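Local coordinates for protein lantibiotic dehydratase (PDB 5EHK) that probably uses glutamyl-tRNA to dehydrate serine and threonine residues of a precursor peptide during biosynthesis of the lantibiotic NAI-107, at residues D564-V570 with R629-L635; G590-V595 with Q604-L608; D609-V613 with V623-T627; A615-C621 with R799-I803. All blocks are in the same frame, centred on the assembly; numbering follows the deposited sequence.

In the fold
Interactions 1, 2 and 3 are separate strand pairings of one mixed sheet, interaction 1 lying between the others, and interaction 4 attaches a distant loop to the turn of its hairpin. Interaction 2 joins interaction 1 where Asp569 O receives Ile593 N at 2.7 Å, so strand 566-572 lies between strands 591-595 and 629-634. On the other flank of strand 629-634, His624 N lies 2.8 Å from Arg629 O, linking interactions 3 and 1. Glu630 turns out of that strand to interaction 4, its OE2 standing 2.9 Å from His802 N. Interactions 2 and 3 meet where CD1 of Ile593 is 3.9 Å from CD1 of Leu611. Interactions 2 and 4 remain about 11 Å apart (nearest atoms).

Interaction 1 of 4, residues D564-V570 with R629-L635; sequences DAVAADV and REVVPAL
Strands 566-570 and 629-634 run parallel as neighbours within a mixed beta sheet, their axes approaching to 4.4 Å with 33° between their directions. Val566 N binds Glu630 O, and Val566 O receives Val632 N at 2.9 Å. The alternation continues through a weak Ala568 N to Val632 O bond, then Ala634 N to Ala568 O at 2.8 Å, and ends with Val570 N bound to Ala634 O. Pro633, lacking an N-H, also approaches Ala568 O through its CA, a CA-H...O contact. Val566, Ala568, Val631 and Pro633 project from one face, where CB of Ala568 packs against CG1 of Val631 at 4.1 Å. The other face carries Ala567, Val632, Ala634 and Asp569, whose carboxylate is bound elsewhere by Ser587 and Ser589. Glu630 sends its carboxylate away from this pairing, to Arg619 and His802. At the start of the strands Arg629 grips a single backbone atom side-on: NE and NH2 donate to Asp564 O, the latter at 3.0 Å. A bend in the Arg629 chain at chi3 (56°) brings the guanidinium round to that carbonyl, which lies near its plane. Over the centre of the same flat group sits a methyl, Val566 CG2, 3.5 Å from Arg629 CZ.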
# COMPACT_ATOMS: atom_id res chain seq x y z
N ASP A 564 29.90 4.07 -24.69
CA ASP A 564 29.59 4.58 -26.01
C ASP A 564 28.37 5.50 -26.05
O ASP A 564 27.90 5.90 -27.12
CB ASP A 564 29.42 3.44 -26.99
CG ASP A 564 29.64 3.88 -28.40
OD1 ASP A 564 30.47 4.82 -28.60
OD2 ASP A 564 28.99 3.28 -29.28
N ALA A 565 27.90 5.87 -24.87
CA ALA A 565 26.72 6.69 -24.78
C ALA A 565 26.96 8.08 -25.36
O ALA A 565 28.06 8.62 -25.28
CB ALA A 565 26.31 6.79 -23.33
N VAL A 566 25.91 8.65 -25.92
CA VAL A 566 25.90 10.04 -26.33
C VAL A 566 25.43 10.86 -25.15
O VAL A 566 24.40 10.55 -24.58
CB VAL A 566 24.88 10.26 -27.43
CG1 VAL A 566 24.84 11.73 -27.81
CG2 VAL A 566 25.17 9.37 -28.64
N ALA A 567 26.15 11.92 -24.81
CA ALA A 567 25.74 12.80 -23.73
C ALA A 567 24.82 13.86 -24.29
O ALA A 567 24.99 14.28 -25.43
CB ALA A 567 26.95 13.45 -23.08
N ALA A 568 23.84 14.29 -23.52
CA ALA A 568 22.97 15.37 -23.98
C ALA A 568 22.41 16.12 -22.79
O ALA A 568 22.46 15.62 -21.67
CB ALA A 568 21.86 14.84 -24.86
N ASP A 569 21.90 17.32 -23.05
CA ASP A 569 21.26 18.14 -22.03
C ASP A 569 19.82 18.35 -22.44
O ASP A 569 19.52 18.58 -23.62
CB ASP A 569 21.98 19.49 -21.90
CG ASP A 569 23.48 19.32 -21.62
OD1 ASP A 569 23.81 18.67 -20.61
OD2 ASP A 569 24.34 19.78 -22.44
N VAL A 570 18.90 18.23 -21.47
CA VAL A 570 17.48 18.44 -21.73
C VAL A 570 17.21 19.87 -21.34
O VAL A 570 17.69 20.31 -20.31
CB VAL A 570 16.58 17.45 -20.95
CG1 VAL A 570 17.25 17.02 -19.67
CG2 VAL A 570 15.21 18.05 -20.66
N ARG A 629 22.70 3.76 -30.10
CA ARG A 629 23.53 4.16 -28.98
C ARG A 629 22.66 4.67 -27.83
O ARG A 629 21.56 5.19 -28.03
CB ARG A 629 24.51 5.23 -29.44
CG ARG A 629 25.35 4.82 -30.65
CD ARG A 629 26.27 5.96 -31.11
NE ARG A 629 27.15 6.47 -30.07
CZ ARG A 629 27.78 7.65 -30.13
NH1 ARG A 629 27.61 8.44 -31.17
NH2 ARG A 629 28.56 8.04 -29.13
N GLU A 630 23.10 4.49 -26.60
CA GLU A 630 22.36 5.06 -25.49
C GLU A 630 22.55 6.57 -25.43
O GLU A 630 23.46 7.13 -26.02
CB GLU A 630 22.71 4.38 -24.17
CG GLU A 630 22.21 2.93 -24.14
CD GLU A 630 21.91 2.41 -22.75
OE1 GLU A 630 21.62 3.24 -21.85
OE2 GLU A 630 21.96 1.18 -22.55
N VAL A 631 21.66 7.23 -24.73
CA VAL A 631 21.77 8.65 -24.53
C VAL A 631 21.72 8.79 -23.04
O VAL A 631 20.97 8.08 -22.38
CB VAL A 631 20.63 9.41 -25.21
CG1 VAL A 631 20.64 10.90 -24.79
CG2 VAL A 631 20.74 9.26 -26.73
N VAL A 632 22.60 9.62 -22.50
CA VAL A 632 22.58 9.92 -21.09
C VAL A 632 22.31 11.41 -20.92
O VAL A 632 23.23 12.23 -20.91
CB VAL A 632 23.87 9.51 -20.43
CG1 VAL A 632 23.86 9.89 -18.95
CG2 VAL A 632 24.08 8.01 -20.63
N PRO A 633 21.03 11.75 -20.76
CA PRO A 633 20.68 13.17 -20.62
C PRO A 633 21.02 13.69 -19.24
O PRO A 633 20.98 12.95 -18.25
CB PRO A 633 19.17 13.21 -20.85
CG PRO A 633 18.71 11.82 -20.79
CD PRO A 633 19.86 10.89 -20.96
N ALA A 634 21.37 14.97 -19.18
CA ALA A 634 21.56 15.63 -17.90
C ALA A 634 20.67 16.87 -17.88
O ALA A 634 20.26 17.37 -18.94
CB ALA A 634 23.01 16.01 -17.72
N LEU A 635 20.35 17.31 -16.68
CA LEU A 635 19.61 18.55 -16.53
C LEU A 635 20.55 19.57 -15.87
O LEU A 635 20.76 19.56 -14.66
CB LEU A 635 18.32 18.31 -15.74
CG LEU A 635 17.40 19.53 -15.56
CD1 LEU A 635 17.19 20.28 -16.87
CD2 LEU A 635 16.07 19.13 -14.92

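Interaction 2 of 4, residues G590-V595 with Q604-L608; sequences GRRISV and QEIPL
Glu605 reaches across to Ser594 with both carboxylate oxygens, beside the short parallel pairing by which strand 604-605 forms an edge of the mixed sheet. OE2 of Glu605 accepts Ser594 N at 3.0 Å through its syn lone pair, in a nearly straight bond (173°). OE1 takes the Ser594 hydroxyl OG at 2.6 Å, also from the syn side. A bend at chi2 (74°) folds the Glu605 carboxylate back over the neighbouring strand. The backbones join where Arg592 N meets Gln604 O and Ile606 N meets Arg592 O, the latter at 2.7 Å. Beside this pairing Ile606 CG2 packs against Ile593 CG1 and Arg591 CB, while Leu608 reaches Ile593 and Val595 and shares Leu652 of helix 647-656 with them. One step outward, Arg592 NE donates to Ser594 OG and so helps to fix the hydroxyl; its NH2 is bound by Pro288 O. Asp599 stands close to Glu605 OE1, and these like charges may raise the affinity of the pair for a proton. A water accepts from Leu608 N and also bonds Ser594 O and Glu605 OE2. At the outer end the Gln604 amide stacks on the Arg591 guanidinium, planes 15° apart, with NE2 of Gln604 3.5 Å from CZ of Arg591.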
# COMPACT_ATOMS: atom_id res chain seq x y z
N GLY A 590 27.68 17.51 -26.08
CA GLY A 590 27.51 17.75 -27.51
C GLY A 590 26.11 18.11 -28.02
O GLY A 590 25.96 18.61 -29.14
N ARG A 591 25.08 17.80 -27.22
CA ARG A 591 23.70 17.78 -27.71
C ARG A 591 22.70 18.42 -26.76
O ARG A 591 22.88 18.45 -25.53
CB ARG A 591 23.24 16.34 -27.91
CG ARG A 591 24.13 15.53 -28.83
CD ARG A 591 23.89 15.89 -30.27
NE ARG A 591 24.73 15.08 -31.14
CZ ARG A 591 25.94 15.45 -31.54
NH1 ARG A 591 26.40 16.64 -31.15
NH2 ARG A 591 26.67 14.66 -32.33
N ARG A 592 21.61 18.89 -27.35
CA ARG A 592 20.49 19.39 -26.57
C ARG A 592 19.18 18.81 -27.03
O ARG A 592 18.93 18.67 -28.24
CB ARG A 592 20.46 20.91 -26.61
CG ARG A 592 19.12 21.52 -26.30
CD ARG A 592 19.25 23.02 -26.26
NE ARG A 592 17.95 23.64 -26.45
CZ ARG A 592 17.49 24.69 -25.77
NH1 ARG A 592 18.22 25.24 -24.81
NH2 ARG A 592 16.29 25.16 -26.04
N ILE A 593 18.34 18.45 -26.05
CA ILE A 593 16.98 17.97 -26.31
C ILE A 593 16.02 19.06 -25.86
O ILE A 593 15.77 19.26 -24.67
CB ILE A 593 16.68 16.67 -25.53
CG1 ILE A 593 17.78 15.64 -25.79
CG2 ILE A 593 15.33 16.11 -25.90
CD1 ILE A 593 17.84 14.52 -24.78
N SER A 594 15.46 19.77 -26.82
CA SER A 594 14.52 20.82 -26.49
C SER A 594 13.17 20.18 -26.31
O SER A 594 12.74 19.40 -27.17
CB SER A 594 14.45 21.84 -27.63
OG SER A 594 15.74 22.23 -28.03
N VAL A 595 12.51 20.49 -25.20
CA VAL A 595 11.15 20.05 -24.94
C VAL A 595 10.24 21.22 -24.63
O VAL A 595 10.32 21.80 -23.55
CB VAL A 595 11.09 19.10 -23.77
CG1 VAL A 595 9.70 18.55 -23.63
CG2 VAL A 595 12.10 18.00 -23.94
N GLN A 604 23.85 21.44 -30.84
CA GLN A 604 23.26 20.56 -31.83
C GLN A 604 22.07 19.82 -31.22
O GLN A 604 22.21 19.14 -30.19
CB GLN A 604 24.29 19.58 -32.36
CG GLN A 604 23.81 18.77 -33.54
CD GLN A 604 24.89 17.86 -34.10
OE1 GLN A 604 26.06 18.24 -34.20
NE2 GLN A 604 24.49 16.66 -34.49
N GLU A 605 20.91 19.99 -31.85
CA GLU A 605 19.67 19.43 -31.33
C GLU A 605 19.63 17.91 -31.50
O GLU A 605 19.94 17.40 -32.58
CB GLU A 605 18.48 20.08 -32.04
CG GLU A 605 17.13 19.51 -31.70
CD GLU A 605 16.65 19.90 -30.32
OE1 GLU A 605 17.04 20.98 -29.84
OE2 GLU A 605 15.90 19.13 -29.70
N ILE A 606 19.30 17.18 -30.42
CA ILE A 606 19.02 15.75 -30.58
C ILE A 606 17.52 15.51 -30.38
O ILE A 606 17.02 15.48 -29.26
CB ILE A 606 19.97 14.82 -29.73
CG1 ILE A 606 19.69 13.34 -29.97
CG2 ILE A 606 19.93 15.14 -28.29
CD1 ILE A 606 20.31 12.49 -28.92
N PRO A 607 16.80 15.35 -31.50
CA PRO A 607 15.35 15.56 -31.49
C PRO A 607 14.64 14.49 -30.66
O PRO A 607 14.94 13.30 -30.74
CB PRO A 607 14.95 15.41 -32.97
CG PRO A 607 16.25 15.35 -33.74
CD PRO A 607 17.23 14.76 -32.77
N LEU A 608 13.69 14.95 -29.86
CA LEU A 608 12.91 14.09 -28.99
C LEU A 608 12.31 12.86 -29.71
O LEU A 608 12.37 11.75 -29.17
CB LEU A 608 11.81 14.93 -28.36
CG LEU A 608 10.91 14.30 -27.33
CD1 LEU A 608 11.82 13.62 -26.34
CD2 LEU A 608 10.18 15.43 -26.68
O HOH W 1 13.51 17.73 -29.37

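Interaction 3 of 4, residues D609-V613 with V623-T627; sequences DELGV and VHLPT
Val623 O receives Gly612 N at 2.8 Å, with the donor in the carbonyl plane, and CA of Leu611 also approaches this oxygen in a CA-H...O contact. Gly612 O returns the bond from Val623 N, although that donor stands above the carbonyl plane, 36° out of it. The two exchanges make Gly612 and Val623 a hydrogen-bonded antiparallel pair, with Leu611 and His624 following as a non-hydrogen-bonded pair. These are rungs of the beta hairpin formed by strands 611-615 and 620-624. Past the strands, Leu625 N donates to Glu610 O at 3.0 Å, meeting the carbonyl almost end-on. Leu625 itself spreads over the backbone of Leu611 and Gly612, its CD1 lying 4.0 Å from Gly612 CA. Glu610 and His624 run side by side in the same direction, the carboxylate turned 48° from the imidazole, and NE2 of the ring donates to OE1 of Glu610. The modelled length of that bond is too short to be trusted, but OE1 clearly lies at the ring edge. With CG of His624 anti to its own N (chi1 179°), the imidazole reaches Glu610 on one side, and its ND1 pairs with Thr627 OG1 at 2.9 Å. Pro626 CD lies over one face of the ring, and CG of Pro626 is 3.8 Å from Glu610 OE1.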
# COMPACT_ATOMS: atom_id res chain seq x y z
N ASP A 609 11.77 13.05 -30.91
CA ASP A 609 11.09 11.94 -31.58
C ASP A 609 12.05 10.88 -32.10
O ASP A 609 11.61 9.92 -32.70
CB ASP A 609 10.14 12.42 -32.70
CG ASP A 609 10.86 13.20 -33.82
OD1 ASP A 609 12.09 13.04 -34.05
OD2 ASP A 609 10.15 13.98 -34.50
N GLU A 610 13.34 11.08 -31.89
CA GLU A 610 14.32 10.08 -32.28
C GLU A 610 14.69 9.17 -31.12
O GLU A 610 15.51 8.26 -31.27
CB GLU A 610 15.58 10.71 -32.84
CG GLU A 610 15.38 11.57 -34.07
CD GLU A 610 16.72 12.04 -34.68
OE1 GLU A 610 17.81 11.60 -34.19
OE2 GLU A 610 16.68 12.86 -35.63
N LEU A 611 14.08 9.43 -29.97
CA LEU A 611 14.45 8.74 -28.75
C LEU A 611 13.52 7.55 -28.40
O LEU A 611 12.33 7.61 -28.63
CB LEU A 611 14.53 9.74 -27.61
CG LEU A 611 15.59 10.82 -27.84
CD1 LEU A 611 15.71 11.80 -26.66
CD2 LEU A 611 16.94 10.12 -28.11
N GLY A 612 14.10 6.49 -27.85
CA GLY A 612 13.35 5.31 -27.44
C GLY A 612 13.76 4.83 -26.06
O GLY A 612 14.75 5.30 -25.48
N VAL A 613 12.97 3.94 -25.47
CA VAL A 613 13.29 3.41 -24.16
C VAL A 613 13.26 1.88 -24.23
O VAL A 613 12.31 1.30 -24.76
CB VAL A 613 12.30 3.93 -23.09
CG1 VAL A 613 12.77 3.57 -21.70
CG2 VAL A 613 12.11 5.43 -23.20
N VAL A 623 17.54 5.35 -25.66
CA VAL A 623 18.24 4.89 -26.85
C VAL A 623 17.98 5.84 -28.00
O VAL A 623 16.84 6.20 -28.24
CB VAL A 623 17.81 3.47 -27.26
CG1 VAL A 623 18.45 3.06 -28.56
CG2 VAL A 623 18.20 2.50 -26.21
N HIS A 624 19.04 6.25 -28.70
CA HIS A 624 18.84 7.02 -29.93
C HIS A 624 18.60 6.00 -31.01
O HIS A 624 19.51 5.27 -31.43
CB HIS A 624 20.04 7.90 -30.26
CG HIS A 624 19.88 8.70 -31.52
ND1 HIS A 624 20.57 8.41 -32.68
CD2 HIS A 624 19.11 9.78 -31.81
CE1 HIS A 624 20.23 9.27 -33.62
NE2 HIS A 624 19.34 10.11 -33.12
N LEU A 625 17.33 5.91 -31.40
CA LEU A 625 16.85 4.88 -32.32
C LEU A 625 17.61 4.82 -33.67
O LEU A 625 17.99 3.74 -34.09
CB LEU A 625 15.33 4.99 -32.53
CG LEU A 625 14.54 4.63 -31.29
CD1 LEU A 625 13.06 4.95 -31.42
CD2 LEU A 625 14.76 3.16 -30.99
N PRO A 626 17.85 5.97 -34.32
CA PRO A 626 18.55 5.85 -35.60
C PRO A 626 19.91 5.16 -35.55
O PRO A 626 20.28 4.56 -36.56
CB PRO A 626 18.72 7.31 -36.04
CG PRO A 626 17.52 8.00 -35.45
CD PRO A 626 17.36 7.35 -34.10
N THR A 627 20.62 5.23 -34.42
CA THR A 627 22.02 4.79 -34.39
C THR A 627 22.33 3.63 -33.45
O THR A 627 23.40 3.04 -33.53
CB THR A 627 22.96 5.95 -34.06
OG1 THR A 627 22.68 6.45 -32.75
CG2 THR A 627 22.79 7.09 -35.07

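Interaction 4 of 4, residues A615-C621 with R799-I803; sequences ANLERLC and RPPHI
Glu618 and Arg799 approach from opposite directions and meet in a two-pronged salt bridge, the arginine side-on. NE of Arg799 donates to Glu618 OE2 at 2.7 Å, while NH2 reaches OE1 at 3.1 Å. The flat groups are not coplanar: carboxylate and guanidinium lie 67° apart, and both nitrogens come from above the carboxylate plane. An extended Arg799 chain carries its guanidinium out to this meeting, and its NH2 also has a salt bridge to Asp496. Arg619 slides past Arg799 in the opposite sense, and a water in its guanidinium plane links it to the loop by a weak bond from NH1 and a bond to Pro800 O. His802 is turned so that one ring face receives the Ala615 carbonyl group, Ala615 C lying toward the rim and Ala615 O 3.3 Å from His802 CE1. Cys621 SG stands obliquely to the same ring, 4.0 Å from ND1 of His802. The turn that presents Glu618 is shaped by Asn616: its OD1 accepts Glu618 N at 2.8 Å and Arg619 N from the opposite face of the amide, the bonds of an Asx turn and an Asx motif. Helix 407-417 packs on Ala615 and Leu620 at the hairpin strand ends, while Glu630 of strand 629-634 binds both Arg619 and His802 N, joining the loop 799-803 to the sheet.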
# COMPACT_ATOMS: atom_id res chain seq x y z
N ALA A 615 14.85 -1.84 -21.91
CA ALA A 615 15.02 -2.27 -20.53
C ALA A 615 15.78 -3.60 -20.42
O ALA A 615 15.70 -4.44 -21.30
CB ALA A 615 13.67 -2.40 -19.88
N ASN A 616 16.55 -3.74 -19.35
CA ASN A 616 17.07 -5.06 -18.94
C ASN A 616 16.64 -5.29 -17.50
O ASN A 616 15.89 -4.49 -16.95
CB ASN A 616 18.59 -5.17 -19.11
CG ASN A 616 19.37 -4.17 -18.27
OD1 ASN A 616 18.95 -3.76 -17.18
ND2 ASN A 616 20.50 -3.73 -18.80
N LEU A 617 17.12 -6.37 -16.88
CA LEU A 617 16.65 -6.72 -15.55
C LEU A 617 16.89 -5.63 -14.51
O LEU A 617 16.14 -5.53 -13.54
CB LEU A 617 17.21 -8.05 -15.08
CG LEU A 617 16.56 -9.22 -15.80
CD1 LEU A 617 17.31 -9.57 -17.08
CD2 LEU A 617 16.44 -10.42 -14.90
N GLU A 618 17.89 -4.79 -14.75
CA GLU A 618 18.31 -3.80 -13.76
C GLU A 618 17.80 -2.37 -13.97
O GLU A 618 17.41 -1.71 -13.01
CB GLU A 618 19.83 -3.80 -13.70
CG GLU A 618 20.46 -2.45 -13.36
CD GLU A 618 21.99 -2.54 -13.30
OE1 GLU A 618 22.52 -2.86 -12.20
OE2 GLU A 618 22.65 -2.31 -14.35
N ARG A 619 17.76 -1.89 -15.21
CA ARG A 619 17.48 -0.48 -15.49
C ARG A 619 16.62 -0.28 -16.74
O ARG A 619 16.54 -1.15 -17.61
CB ARG A 619 18.81 0.28 -15.67
CG ARG A 619 19.78 -0.47 -16.57
CD ARG A 619 21.15 0.16 -16.67
NE ARG A 619 21.31 0.81 -17.97
CZ ARG A 619 21.99 0.30 -18.99
NH1 ARG A 619 22.60 -0.87 -18.86
NH2 ARG A 619 22.06 0.96 -20.13
N LEU A 620 15.98 0.88 -16.83
CA LEU A 620 15.44 1.37 -18.07
C LEU A 620 16.59 2.04 -18.76
O LEU A 620 17.56 2.40 -18.12
CB LEU A 620 14.37 2.42 -17.80
CG LEU A 620 13.04 1.86 -17.31
CD1 LEU A 620 12.15 3.01 -16.84
CD2 LEU A 620 12.42 1.10 -18.46
N CYS A 621 16.50 2.25 -20.07
CA CYS A 621 17.54 3.05 -20.74
C CYS A 621 17.12 3.75 -22.00
O CYS A 621 16.38 3.20 -22.81
CB CYS A 621 18.77 2.21 -21.03
SG CYS A 621 18.32 0.70 -21.77
N ARG A 799 29.22 0.12 -17.49
CA ARG A 799 28.18 -0.67 -18.11
C ARG A 799 28.16 -0.65 -19.64
O ARG A 799 28.25 0.40 -20.29
CB ARG A 799 26.81 -0.24 -17.57
CG ARG A 799 26.52 -0.76 -16.19
CD ARG A 799 25.17 -0.27 -15.73
NE ARG A 799 24.84 -0.81 -14.42
CZ ARG A 799 25.13 -0.19 -13.29
NH1 ARG A 799 25.74 0.99 -13.34
NH2 ARG A 799 24.81 -0.73 -12.12
N PRO A 800 28.03 -1.84 -20.22
CA PRO A 800 27.85 -2.01 -21.67
C PRO A 800 26.53 -1.38 -22.04
O PRO A 800 25.66 -1.35 -21.17
CB PRO A 800 27.72 -3.52 -21.84
CG PRO A 800 28.16 -4.11 -20.53
CD PRO A 800 27.87 -3.10 -19.49
N PRO A 801 26.38 -0.90 -23.28
CA PRO A 801 25.04 -0.46 -23.69
C PRO A 801 24.11 -1.63 -23.80
O PRO A 801 24.53 -2.78 -23.85
CB PRO A 801 25.26 0.11 -25.10
CG PRO A 801 26.49 -0.52 -25.58
CD PRO A 801 27.37 -0.68 -24.34
N HIS A 802 22.83 -1.32 -23.81
CA HIS A 802 21.83 -2.33 -24.03
C HIS A 802 21.12 -1.89 -25.25
O HIS A 802 20.18 -1.11 -25.15
CB HIS A 802 20.81 -2.36 -22.90
CG HIS A 802 19.65 -3.25 -23.18
ND1 HIS A 802 18.46 -2.77 -23.69
CD2 HIS A 802 19.50 -4.59 -23.05
CE1 HIS A 802 17.62 -3.78 -23.84
NE2 HIS A 802 18.22 -4.89 -23.46
N ILE A 803 21.60 -2.34 -26.40
CA ILE A 803 20.96 -1.91 -27.63
C ILE A 803 20.30 -3.07 -28.37
O ILE A 803 20.97 -3.98 -28.87
CB ILE A 803 21.95 -1.21 -28.57
CG1 ILE A 803 22.73 -0.14 -27.82
CG2 ILE A 803 21.22 -0.65 -29.77
CD1 ILE A 803 21.86 0.91 -27.24
O HOH W 2 24.17 -2.98 -19.61